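Local coordinates for protein exopolygalacturonase (Yersinia enterocolitica, PDB 2UVF) that probably releases digalacturonic acid from the ends of pectic polygalacturonate chains, probably in the periplasm, as an exo-acting family 28 glycoside hydrolase built on a beta-helix, at residues Ser243-Ile248 and Ser332-Arg337; Val529-Gly534 and Gln560-Thr565; Ser442-Trp447 and Ala467-Thr472; Val67-Phe72 and Phe128-Gln133. All coordinates share one frame; numbering follows the deposited sequence. Where two conformers were deposited one is given.

Contact 1: residues Ser243-Ile248 and Ser332-Arg337. With SO4 (sulfate ion), chain D.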
# COMPACT_ATOMS: atom_id res chain seq x y z
N SER A 243 7.14 -14.21 -9.36
CA SER A 243 5.73 -13.95 -9.08
C SER A 243 4.90 -14.30 -10.30
O SER A 243 5.45 -14.66 -11.35
CB SER A 243 5.54 -12.47 -8.73
OG SER A 243 6.33 -12.09 -7.61
N LEU A 244 3.58 -14.17 -10.18
CA LEU A 244 2.69 -14.35 -11.30
C LEU A 244 2.98 -13.32 -12.40
O LEU A 244 3.00 -13.65 -13.58
CB LEU A 244 1.23 -14.26 -10.83
CG LEU A 244 0.11 -14.65 -11.80
CD1 LEU A 244 0.28 -16.11 -12.28
CD2 LEU A 244 -1.28 -14.44 -11.17
N ILE A 245 3.20 -12.07 -11.99
CA ILE A 245 3.56 -11.01 -12.93
C ILE A 245 4.85 -10.38 -12.47
O ILE A 245 5.01 -10.05 -11.29
CB ILE A 245 2.45 -9.93 -13.07
CG1 ILE A 245 1.16 -10.55 -13.61
CG2 ILE A 245 2.92 -8.77 -13.97
CD1 ILE A 245 -0.09 -9.90 -13.11
N ASN A 246 5.77 -10.25 -13.41
CA ASN A 246 7.11 -9.77 -13.10
C ASN A 246 7.56 -8.64 -14.01
O ASN A 246 7.19 -8.60 -15.17
CB ASN A 246 8.13 -10.90 -13.26
CG ASN A 246 7.80 -12.09 -12.43
OD1 ASN A 246 8.16 -12.16 -11.27
ND2 ASN A 246 7.13 -13.07 -13.03
N ALA A 247 8.37 -7.74 -13.47
CA ALA A 247 9.26 -6.93 -14.29
C ALA A 247 10.63 -7.01 -13.63
O ALA A 247 11.01 -6.14 -12.84
CB ALA A 247 8.76 -5.49 -14.40
N ILE A 248 11.37 -8.08 -13.93
CA ILE A 248 12.65 -8.40 -13.27
C ILE A 248 13.75 -8.66 -14.29
O ILE A 248 13.65 -9.58 -15.10
CB ILE A 248 12.53 -9.64 -12.30
CG1 ILE A 248 11.38 -9.46 -11.31
CG2 ILE A 248 13.87 -9.89 -11.56
CD1 ILE A 248 11.07 -10.67 -10.44
N SER A 332 5.04 -14.58 -4.79
CA SER A 332 4.24 -13.37 -4.62
C SER A 332 3.38 -13.13 -5.85
O SER A 332 3.58 -13.77 -6.90
CB SER A 332 5.15 -12.16 -4.39
OG SER A 332 5.68 -12.22 -3.10
N LEU A 333 2.43 -12.23 -5.74
CA LEU A 333 1.53 -11.99 -6.87
C LEU A 333 2.19 -11.16 -7.98
O LEU A 333 2.05 -11.46 -9.16
CB LEU A 333 0.22 -11.35 -6.38
CG LEU A 333 -0.90 -11.36 -7.42
CD1 LEU A 333 -2.13 -12.14 -6.92
CD2 LEU A 333 -1.23 -9.95 -7.87
N MET A 334 2.92 -10.12 -7.60
CA MET A 334 3.49 -9.19 -8.56
C MET A 334 4.79 -8.66 -8.00
O MET A 334 4.85 -8.26 -6.86
CB MET A 334 2.53 -8.04 -8.85
CG MET A 334 2.93 -7.22 -10.05
SD MET A 334 1.87 -5.81 -10.39
CE MET A 334 0.33 -6.60 -10.88
N THR A 335 5.84 -8.67 -8.81
CA THR A 335 7.12 -8.12 -8.39
C THR A 335 7.73 -7.31 -9.51
O THR A 335 8.17 -7.86 -10.49
CB THR A 335 8.11 -9.23 -7.94
OG1 THR A 335 7.52 -9.98 -6.87
CG2 THR A 335 9.43 -8.61 -7.46
N LEU A 336 7.73 -6.00 -9.34
CA LEU A 336 8.25 -5.10 -10.35
C LEU A 336 9.47 -4.47 -9.77
O LEU A 336 9.39 -3.80 -8.74
CB LEU A 336 7.23 -4.03 -10.74
CG LEU A 336 5.79 -4.51 -10.96
CD1 LEU A 336 4.92 -3.26 -11.05
CD2 LEU A 336 5.64 -5.42 -12.20
N ARG A 337 10.60 -4.67 -10.44
CA ARG A 337 11.90 -4.25 -9.93
C ARG A 337 12.67 -3.41 -10.96
O ARG A 337 12.70 -3.74 -12.16
CB ARG A 337 12.72 -5.46 -9.50
CG ARG A 337 13.98 -5.10 -8.74
CD ARG A 337 14.75 -6.31 -8.28
NE ARG A 337 15.32 -7.07 -9.38
CZ ARG A 337 16.26 -8.01 -9.23
NH1 ARG A 337 16.74 -8.29 -8.03
NH2 ARG A 337 16.73 -8.65 -10.29
S SO4 D . 19.06 -11.37 -8.97
O1 SO4 D . 18.15 -12.11 -9.84
O2 SO4 D . 18.39 -10.88 -7.76
O3 SO4 D . 20.17 -12.25 -8.57
O4 SO4 D . 19.58 -10.25 -9.77
O HOH W 1 7.66 -14.03 -6.40
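Ser-243 meets Thr-335 through their hydroxyls, with OG of Ser-243 only 2.5 Å from OG1 of Thr-335. This is a short hydrogen bond, and either residue could be the donor. Both hydroxyls sit beside their own backbone N (chi1 -58° in each residue), which brings the two oxygens together. The same OG of Ser-243 is bonded to a water that accepts from Ser-332 N. Two partners therefore grip this buried hydroxyl. Ser-243 N also donates to OD1 of Asn-246, and ND2 of Asn-246 donates to Ser-243 O and to Leu-201 O.

Ile-248 lies at the other end of the segment. Its CD1 rests 4.0 Å from the methyl CG2 of Thr-335. Its second branch, CG2, lies 3.4 Å from NH2 of Arg-337, at a slant to the guanidinium. That group reaches a sulfate, probably from the crystallisation liquor. NH1 of Arg-337 bonds to sulfate O2 at 3.1 Å, and NH2 makes a weaker bond to O4.

Between these ends the strands run parallel, 6° apart. Thr-335 N donates to Ile-245 O, and Thr-335 O accepts from Ala-247 N at 3.0 Å. On the face opposite Thr-335, Ile-245 and Met-334 lie side by side, and Ala-247 CB touches Leu-336 CD2.

Strands 194-202, 245-247, 334-339 and 357-360 pair in parallel, one after another, as stacked coils of the family 28 beta-helix. Ile-269 of strand 268-270 packs on Ile-245 and Met-334, while Tyr-230 of strand 228-230 covers Ile-248 and Thr-335.

Contact 2: residues Val529-Gly534 and Gln560-Thr565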
# COMPACT_ATOMS: atom_id res chain seq x y z
N VAL A 529 -10.19 8.28 16.37
CA VAL A 529 -10.46 6.86 16.44
C VAL A 529 -11.66 6.65 17.36
O VAL A 529 -11.65 7.12 18.50
CB VAL A 529 -9.28 6.03 17.04
CG1 VAL A 529 -9.62 4.53 17.04
CG2 VAL A 529 -7.98 6.29 16.32
N ASP A 530 -12.66 5.94 16.86
CA ASP A 530 -13.74 5.42 17.69
C ASP A 530 -13.61 3.91 17.81
O ASP A 530 -13.79 3.19 16.83
CB ASP A 530 -15.10 5.78 17.10
CG ASP A 530 -16.27 5.40 18.01
OD1 ASP A 530 -16.09 5.07 19.21
OD2 ASP A 530 -17.39 5.42 17.50
N ASN A 531 -13.29 3.45 19.02
CA ASN A 531 -13.16 2.04 19.36
C ASN A 531 -11.87 1.41 18.89
O ASN A 531 -11.48 1.53 17.72
CB ASN A 531 -14.35 1.21 18.85
CG ASN A 531 -15.69 1.72 19.35
OD1 ASN A 531 -16.69 1.68 18.63
ND2 ASN A 531 -15.72 2.20 20.59
N SER A 532 -11.21 0.75 19.83
CA SER A 532 -10.08 -0.11 19.56
C SER A 532 -10.39 -1.29 20.47
O SER A 532 -10.46 -1.13 21.70
CB SER A 532 -8.79 0.55 19.97
OG SER A 532 -7.72 0.22 19.09
N THR A 533 -10.60 -2.46 19.87
CA THR A 533 -11.09 -3.64 20.58
C THR A 533 -9.96 -4.56 21.07
O THR A 533 -10.21 -5.63 21.63
CB THR A 533 -12.10 -4.44 19.71
OG1 THR A 533 -11.41 -5.33 18.83
CG2 THR A 533 -13.01 -3.50 18.87
N GLY A 534 -8.71 -4.15 20.86
CA GLY A 534 -7.56 -4.91 21.36
C GLY A 534 -7.33 -4.69 22.85
O GLY A 534 -8.19 -4.14 23.54
N GLN A 560 -8.56 12.63 18.76
CA GLN A 560 -9.64 12.21 19.67
C GLN A 560 -9.81 10.70 19.63
O GLN A 560 -10.00 10.11 18.57
CB GLN A 560 -10.98 12.89 19.33
CG GLN A 560 -11.05 14.39 19.55
CD GLN A 560 -10.51 15.22 18.40
OE1 GLN A 560 -10.88 15.02 17.24
NE2 GLN A 560 -9.64 16.19 18.72
N LEU A 561 -9.76 10.08 20.81
CA LEU A 561 -9.78 8.65 20.94
C LEU A 561 -10.94 8.22 21.83
O LEU A 561 -10.94 8.49 23.05
CB LEU A 561 -8.44 8.15 21.52
CG LEU A 561 -7.17 8.43 20.72
CD1 LEU A 561 -5.95 7.88 21.40
CD2 LEU A 561 -7.31 7.80 19.40
N ASN A 562 -11.93 7.55 21.25
CA ASN A 562 -13.03 7.05 22.04
C ASN A 562 -12.97 5.53 22.19
O ASN A 562 -12.76 4.81 21.20
CB ASN A 562 -14.36 7.47 21.43
CG ASN A 562 -15.52 7.15 22.33
OD1 ASN A 562 -15.69 7.76 23.38
ND2 ASN A 562 -16.32 6.19 21.94
N ASN A 563 -13.15 5.07 23.43
CA ASN A 563 -13.21 3.66 23.75
C ASN A 563 -11.94 2.92 23.31
O ASN A 563 -11.98 1.98 22.51
CB ASN A 563 -14.48 3.01 23.19
CG ASN A 563 -14.57 1.52 23.51
OD1 ASN A 563 -15.01 0.74 22.67
ND2 ASN A 563 -14.14 1.13 24.70
N VAL A 564 -10.81 3.40 23.83
CA VAL A 564 -9.51 2.79 23.63
C VAL A 564 -8.84 2.56 25.01
O VAL A 564 -9.23 3.17 26.03
CB VAL A 564 -8.58 3.66 22.70
CG1 VAL A 564 -9.26 4.00 21.38
CG2 VAL A 564 -8.08 4.94 23.42
N THR A 565 -7.85 1.68 25.03
CA THR A 565 -7.04 1.44 26.22
C THR A 565 -6.06 2.61 26.44
O THR A 565 -5.78 3.40 25.48
CB THR A 565 -6.22 0.15 26.11
OG1 THR A 565 -5.28 0.29 25.05
CG2 THR A 565 -7.10 -1.01 25.84
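Val-529 and Leu-561 pair across two parallel strands, and the segments are joined by four backbone hydrogen bonds. Val-529 N donates to Gln-560 O, and Val-529 O accepts from Asn-562 N at 2.8 Å. Further on, Asn-531 N reaches Asn-562 O at 2.6 Å, and Ser-532 N reaches Asn-563 O. Backbone bonding thus continues past the end of strand 560-562, but no longer in the regular parallel pattern.

The polar side-chain bond joins Asp-530 and Asn-562, which lie side by side and point the same way. ND2 of Asn-562 sends a nearly straight N-H (168°) to OD1 of Asp-530 at 3.0 Å. It meets the oxygen from above the carboxylate plane, and the two flat groups are turned 56° apart. OD1 of Asn-562 is held by Thr-583, so both ends of this amide are bonded.

Apolar contacts fill the other face. CG2 of Val-529 presses on CD2 of Leu-561 at 3.5 Å, which is tight packing. CG1 of Val-564 lies against CB of Ser-532 at 3.8 Å. Val-494 and Phe-582 close over this side.

Parallel strands stacked in register mark the right-handed beta-helix of family 28 enzymes, here in its later coils.

Contact 3: residues Ser442-Trp447 and Ala467-Thr472. With ADA (alpha-D-galactopyranuronic acid), chain C; ADA (alpha-D-galactopyranuronic acid), chain B.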
# COMPACT_ATOMS: atom_id res chain seq x y z
N SER A 442 9.86 -2.43 9.50
CA SER A 442 10.81 -3.42 10.13
C SER A 442 12.13 -3.48 9.38
O SER A 442 13.18 -3.32 9.99
CB SER A 442 10.24 -4.81 10.38
OG SER A 442 11.28 -5.78 10.35
N HIS A 443 12.06 -3.68 8.07
CA HIS A 443 13.22 -3.47 7.18
C HIS A 443 13.45 -1.96 7.00
O HIS A 443 12.91 -1.36 6.08
CB HIS A 443 13.01 -4.15 5.80
CG HIS A 443 12.99 -5.65 5.84
ND1 HIS A 443 12.92 -6.41 4.68
CD2 HIS A 443 13.07 -6.53 6.89
CE1 HIS A 443 12.94 -7.70 5.01
NE2 HIS A 443 13.03 -7.80 6.34
N THR A 444 14.22 -1.36 7.90
CA THR A 444 14.45 0.10 7.88
C THR A 444 15.88 0.54 7.51
O THR A 444 16.23 1.73 7.62
CB THR A 444 14.03 0.76 9.21
OG1 THR A 444 14.71 0.12 10.29
CG2 THR A 444 12.52 0.65 9.43
N GLY A 445 16.68 -0.42 7.05
CA GLY A 445 18.09 -0.24 6.67
C GLY A 445 18.56 1.03 5.99
O GLY A 445 19.32 1.80 6.57
N ALA A 446 18.14 1.26 4.75
CA ALA A 446 18.58 2.46 4.01
C ALA A 446 17.79 3.74 4.36
O ALA A 446 18.01 4.79 3.74
CB ALA A 446 18.57 2.21 2.50
N TRP A 447 16.92 3.65 5.36
CA TRP A 447 16.00 4.74 5.75
C TRP A 447 14.67 4.72 5.00
O TRP A 447 14.62 4.55 3.79
CB TRP A 447 16.67 6.14 5.66
CG TRP A 447 17.65 6.41 6.79
CD1 TRP A 447 19.02 6.36 6.72
CD2 TRP A 447 17.33 6.76 8.15
NE1 TRP A 447 19.57 6.66 7.94
CE2 TRP A 447 18.56 6.91 8.84
CE3 TRP A 447 16.14 6.95 8.86
CZ2 TRP A 447 18.63 7.24 10.20
CZ3 TRP A 447 16.20 7.29 10.21
CH2 TRP A 447 17.44 7.44 10.86
N ALA A 467 5.21 1.43 13.13
CA ALA A 467 6.63 1.69 12.87
C ALA A 467 7.42 0.70 13.71
O ALA A 467 7.43 0.77 14.94
CB ALA A 467 7.04 3.16 13.19
N LYS A 468 8.06 -0.23 13.01
CA LYS A 468 8.77 -1.36 13.64
C LYS A 468 10.20 -1.44 13.13
O LYS A 468 10.45 -1.23 11.95
CB LYS A 468 8.03 -2.69 13.39
CG LYS A 468 7.00 -2.63 12.25
CD LYS A 468 7.05 -3.85 11.32
CE LYS A 468 6.00 -4.89 11.62
NZ LYS A 468 5.67 -5.67 10.37
N SER A 469 11.13 -1.72 14.04
CA SER A 469 12.52 -2.02 13.65
C SER A 469 13.19 -2.83 14.74
O SER A 469 12.54 -3.19 15.73
CB SER A 469 13.31 -0.75 13.37
OG SER A 469 14.51 -1.03 12.68
N THR A 470 14.47 -3.17 14.53
CA THR A 470 15.38 -3.58 15.62
C THR A 470 16.69 -2.81 15.48
O THR A 470 16.96 -2.21 14.43
CB THR A 470 15.63 -5.13 15.72
OG1 THR A 470 16.41 -5.60 14.61
CG2 THR A 470 14.32 -5.93 15.79
N SER A 471 17.50 -2.82 16.54
CA SER A 471 18.80 -2.15 16.55
C SER A 471 19.80 -2.73 15.53
O SER A 471 20.63 -1.99 14.98
CB SER A 471 19.40 -2.19 17.96
OG SER A 471 20.65 -1.52 18.01
N THR A 472 19.71 -4.04 15.27
CA THR A 472 20.58 -4.69 14.27
C THR A 472 20.26 -4.31 12.82
O THR A 472 21.17 -4.32 11.97
CB THR A 472 20.62 -6.24 14.41
OG1 THR A 472 19.29 -6.79 14.40
CG2 THR A 472 21.34 -6.65 15.69
C1 ADA C . 9.32 -7.86 5.64
C2 ADA C . 9.18 -6.51 4.89
C3 ADA C . 8.37 -6.78 3.61
C4 ADA C . 9.10 -7.84 2.72
C5 ADA C . 9.29 -9.14 3.53
C6 ADA C . 10.03 -10.33 2.85
O2 ADA C . 8.56 -5.51 5.73
O3 ADA C . 8.12 -5.57 2.90
O4 ADA C . 10.36 -7.35 2.25
O5 ADA C . 9.96 -8.88 4.80
O6B ADA C . 10.94 -10.87 3.51
O6A ADA C . 9.68 -10.69 1.70
C1 ADA B . 5.03 -9.08 7.58
C2 ADA B . 5.52 -9.39 6.15
C3 ADA B . 6.74 -10.33 6.29
C4 ADA B . 7.89 -9.46 6.82
C5 ADA B . 7.46 -8.98 8.22
C6 ADA B . 8.52 -8.02 8.83
O1 ADA B . 4.72 -10.27 8.36
O2 ADA B . 4.51 -9.91 5.32
O3 ADA B . 7.05 -11.06 5.08
O4 ADA B . 7.98 -8.28 5.98
O5 ADA B . 6.12 -8.33 8.21
O6B ADA B . 8.46 -6.81 8.52
O6A ADA B . 9.38 -8.52 9.60
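Thr-444 and Ser-469 are brought together by their first torsions. OG1 of Thr-444 stands between the backbone N and the carbonyl carbon (chi1 55°), while OG of Ser-469 is anti to its backbone N (chi1 -165°). The two hydroxyls then meet at 2.7 Å in a hydrogen bond, and either could be the donor. OG1 of Thr-444 has a second partner in Gly-474 O, so this buried hydroxyl is gripped twice.

Lys-468 is bent at chi2 and chi3. The bends carry its chain alongside Ser-442, and CD packs tightly on CB of Ser-442 at 3.5 Å. Beyond that point the ammonium group reaches the sugar. NZ lies 3.5 Å from O5 of the chain B galacturonic acid and equally far from its carboxylate O6B. Such a positive charge would be expected to favour the acidic sugar. A long, weak ion pair links NZ to Asp-403 as well.

Ser-442 borders the same carboxylate: its CB is 3.3 Å from O6B of the chain B sugar. His-443 points away from segment 467-472 and packs against the other sugar. C1 of the chain C galacturonic acid sits over one face of the imidazole, offset toward the rim, and CE1 of His-443 is 3.2 Å from O5 of that sugar. Tyr-233 holds ND1 of the ring.

A type I beta turn runs from Thr-444 to Trp-447. Ser-442, His-443 and Lys-468 line part of the digalacturonate-binding pocket on the beta-helix. Asp-402, Asn-406, His-355 and Arg-240 also bind the sugars.

Contact 4: residues Val67-Phe72 and Phe128-Gln133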
# COMPACT_ATOMS: atom_id res chain seq x y z
N VAL A 67 -15.02 21.62 2.23
CA VAL A 67 -15.95 20.49 2.20
C VAL A 67 -15.90 19.70 0.88
O VAL A 67 -16.49 18.63 0.79
CB VAL A 67 -17.42 20.92 2.55
CG1 VAL A 67 -17.50 21.44 3.97
CG2 VAL A 67 -17.96 21.96 1.56
N ASP A 68 -15.16 20.22 -0.10
CA ASP A 68 -15.10 19.67 -1.45
C ASP A 68 -14.10 20.44 -2.31
O ASP A 68 -13.53 21.43 -1.86
CB ASP A 68 -16.49 19.71 -2.10
CG ASP A 68 -16.79 18.47 -2.93
OD1 ASP A 68 -15.86 17.79 -3.41
OD2 ASP A 68 -17.98 18.18 -3.11
N TYR A 69 -13.88 19.97 -3.54
CA TYR A 69 -13.06 20.66 -4.55
C TYR A 69 -13.77 20.59 -5.90
O TYR A 69 -14.47 19.60 -6.17
CB TYR A 69 -11.68 20.00 -4.67
CG TYR A 69 -10.74 20.31 -3.54
CD1 TYR A 69 -9.88 21.41 -3.59
CD2 TYR A 69 -10.71 19.50 -2.40
CE1 TYR A 69 -9.01 21.70 -2.54
CE2 TYR A 69 -9.85 19.78 -1.34
CZ TYR A 69 -9.00 20.88 -1.41
OH TYR A 69 -8.15 21.12 -0.35
N GLN A 70 -13.60 21.62 -6.73
CA GLN A 70 -14.26 21.70 -8.04
C GLN A 70 -13.23 21.82 -9.14
O GLN A 70 -12.24 22.54 -9.00
CB GLN A 70 -15.18 22.92 -8.12
CG GLN A 70 -16.33 22.94 -7.13
CD GLN A 70 -17.36 24.02 -7.47
OE1 GLN A 70 -17.13 24.87 -8.35
NE2 GLN A 70 -18.50 24.00 -6.78
N ILE A 71 -13.48 21.14 -10.26
CA ILE A 71 -12.48 20.97 -11.32
C ILE A 71 -12.95 21.57 -12.65
O ILE A 71 -14.03 21.27 -13.12
CB ILE A 71 -12.04 19.47 -11.46
CG1 ILE A 71 -11.18 19.04 -10.27
CG2 ILE A 71 -11.27 19.23 -12.74
CD1 ILE A 71 -11.95 18.60 -9.03
N PHE A 72 -12.11 22.42 -13.23
CA PHE A 72 -12.43 23.15 -14.46
C PHE A 72 -11.39 22.90 -15.53
O PHE A 72 -10.18 23.00 -15.27
CB PHE A 72 -12.49 24.66 -14.20
CG PHE A 72 -13.24 25.06 -12.95
CD1 PHE A 72 -14.58 25.43 -13.01
CD2 PHE A 72 -12.58 25.12 -11.72
CE1 PHE A 72 -15.27 25.81 -11.87
CE2 PHE A 72 -13.27 25.50 -10.58
CZ PHE A 72 -14.62 25.85 -10.66
N PHE A 128 -6.31 22.62 -17.04
CA PHE A 128 -7.06 22.22 -15.84
C PHE A 128 -6.75 23.14 -14.65
O PHE A 128 -5.58 23.47 -14.39
CB PHE A 128 -6.73 20.76 -15.45
CG PHE A 128 -7.14 19.71 -16.46
CD1 PHE A 128 -8.48 19.42 -16.69
CD2 PHE A 128 -6.17 18.97 -17.14
CE1 PHE A 128 -8.87 18.42 -17.62
CE2 PHE A 128 -6.53 17.98 -18.06
CZ PHE A 128 -7.88 17.70 -18.30
N THR A 129 -7.80 23.57 -13.95
CA THR A 129 -7.64 24.17 -12.62
C THR A 129 -8.56 23.52 -11.58
O THR A 129 -9.54 22.86 -11.94
CB THR A 129 -7.84 25.73 -12.60
OG1 THR A 129 -9.14 26.07 -13.11
CG2 THR A 129 -6.75 26.44 -13.40
N VAL A 130 -8.23 23.71 -10.30
CA VAL A 130 -9.01 23.19 -9.16
C VAL A 130 -9.23 24.28 -8.08
O VAL A 130 -8.31 25.01 -7.71
CB VAL A 130 -8.35 21.89 -8.54
CG1 VAL A 130 -6.96 22.17 -7.96
CG2 VAL A 130 -9.25 21.25 -7.50
N LYS A 131 -10.47 24.37 -7.60
CA LYS A 131 -10.82 25.28 -6.49
C LYS A 131 -11.36 24.48 -5.30
O LYS A 131 -12.18 23.56 -5.50
CB LYS A 131 -11.90 26.29 -6.91
CG LYS A 131 -11.62 27.09 -8.16
CD LYS A 131 -12.62 28.23 -8.28
CE LYS A 131 -12.40 29.04 -9.55
NZ LYS A 131 -12.93 30.44 -9.44
N ALA A 132 -10.91 24.83 -4.10
CA ALA A 132 -11.55 24.41 -2.85
C ALA A 132 -12.96 24.97 -2.74
O ALA A 132 -13.21 26.14 -3.03
CB ALA A 132 -10.73 24.85 -1.65
N GLN A 133 -13.89 24.11 -2.33
CA GLN A 133 -15.26 24.51 -2.06
C GLN A 133 -15.45 24.52 -0.56
O GLN A 133 -15.05 23.57 0.13
CB GLN A 133 -16.25 23.56 -2.74
CG GLN A 133 -17.69 24.07 -2.80
CD GLN A 133 -18.68 22.98 -3.12
OE1 GLN A 133 -19.01 22.75 -4.28
NE2 GLN A 133 -19.15 22.29 -2.09
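A classic beta bulge marks one end of this antiparallel strand pair: Val-67 and Asp-68 both face Gln-133. Val-67 N donates to Gln-133 O at 2.9 Å, and Asp-68 N makes a weak bond to the same oxygen. Gln-133 N returns a bond to Asp-68 O. Beyond the bulge, Gln-70 with Lys-131 and Phe-72 with Thr-129 are hydrogen-bonded pairs, each closed by two backbone bonds.

Gln-133 has the most surface buried here. Its CG is anti to the backbone N (chi1 -166°) and the chain is extended, which carries the amide across to Gln-70. NE2 of Gln-70 donates to OE1 of Gln-133 at 2.8 Å, on a lone pair in the carbonyl plane. The two amides stand nearly at right angles, 81° apart.

Both strands belong to the N-terminal fibronectin type III domain, where they are the middle two of a four-stranded sheet. Strands 76-80 and 146-149 flank them.

On the face shared with Gln-70, the side chains of Phe-72 and Lys-131 cross at about a right angle. CE2 of Phe-72 is 3.3 Å from CG of Lys-131. The other face is apolar. CE1 of Tyr-69 touches CB of Ala-132 at 3.7 Å, and CG2 of Val-130 lies 4.0 Å from CG1 of Ile-71. Trp-57 and Leu-55 of strand 53-58 pack against this side.

In the fold
From the N terminus, contact 4 comes first. It closes a loop of 55 residues within the fibronectin type III domain. The chain then enters the beta-helix. Contact 1 bridges 83 residues, including helices 301-304, 307-317 and 322-328, and joins successive coils early in the beta-helix. Contact 3 closes a short loop of 19 residues at the sugar site. Contact 2 closes 25 residues near the C-terminal end. The four loops follow in series, so none nests in or crosses another. Contacts 1 and 2 lie on opposite sides of the chain's centre, with centres about 38 Å apart. The centre of contact 4 is at least 34 Å from the other three.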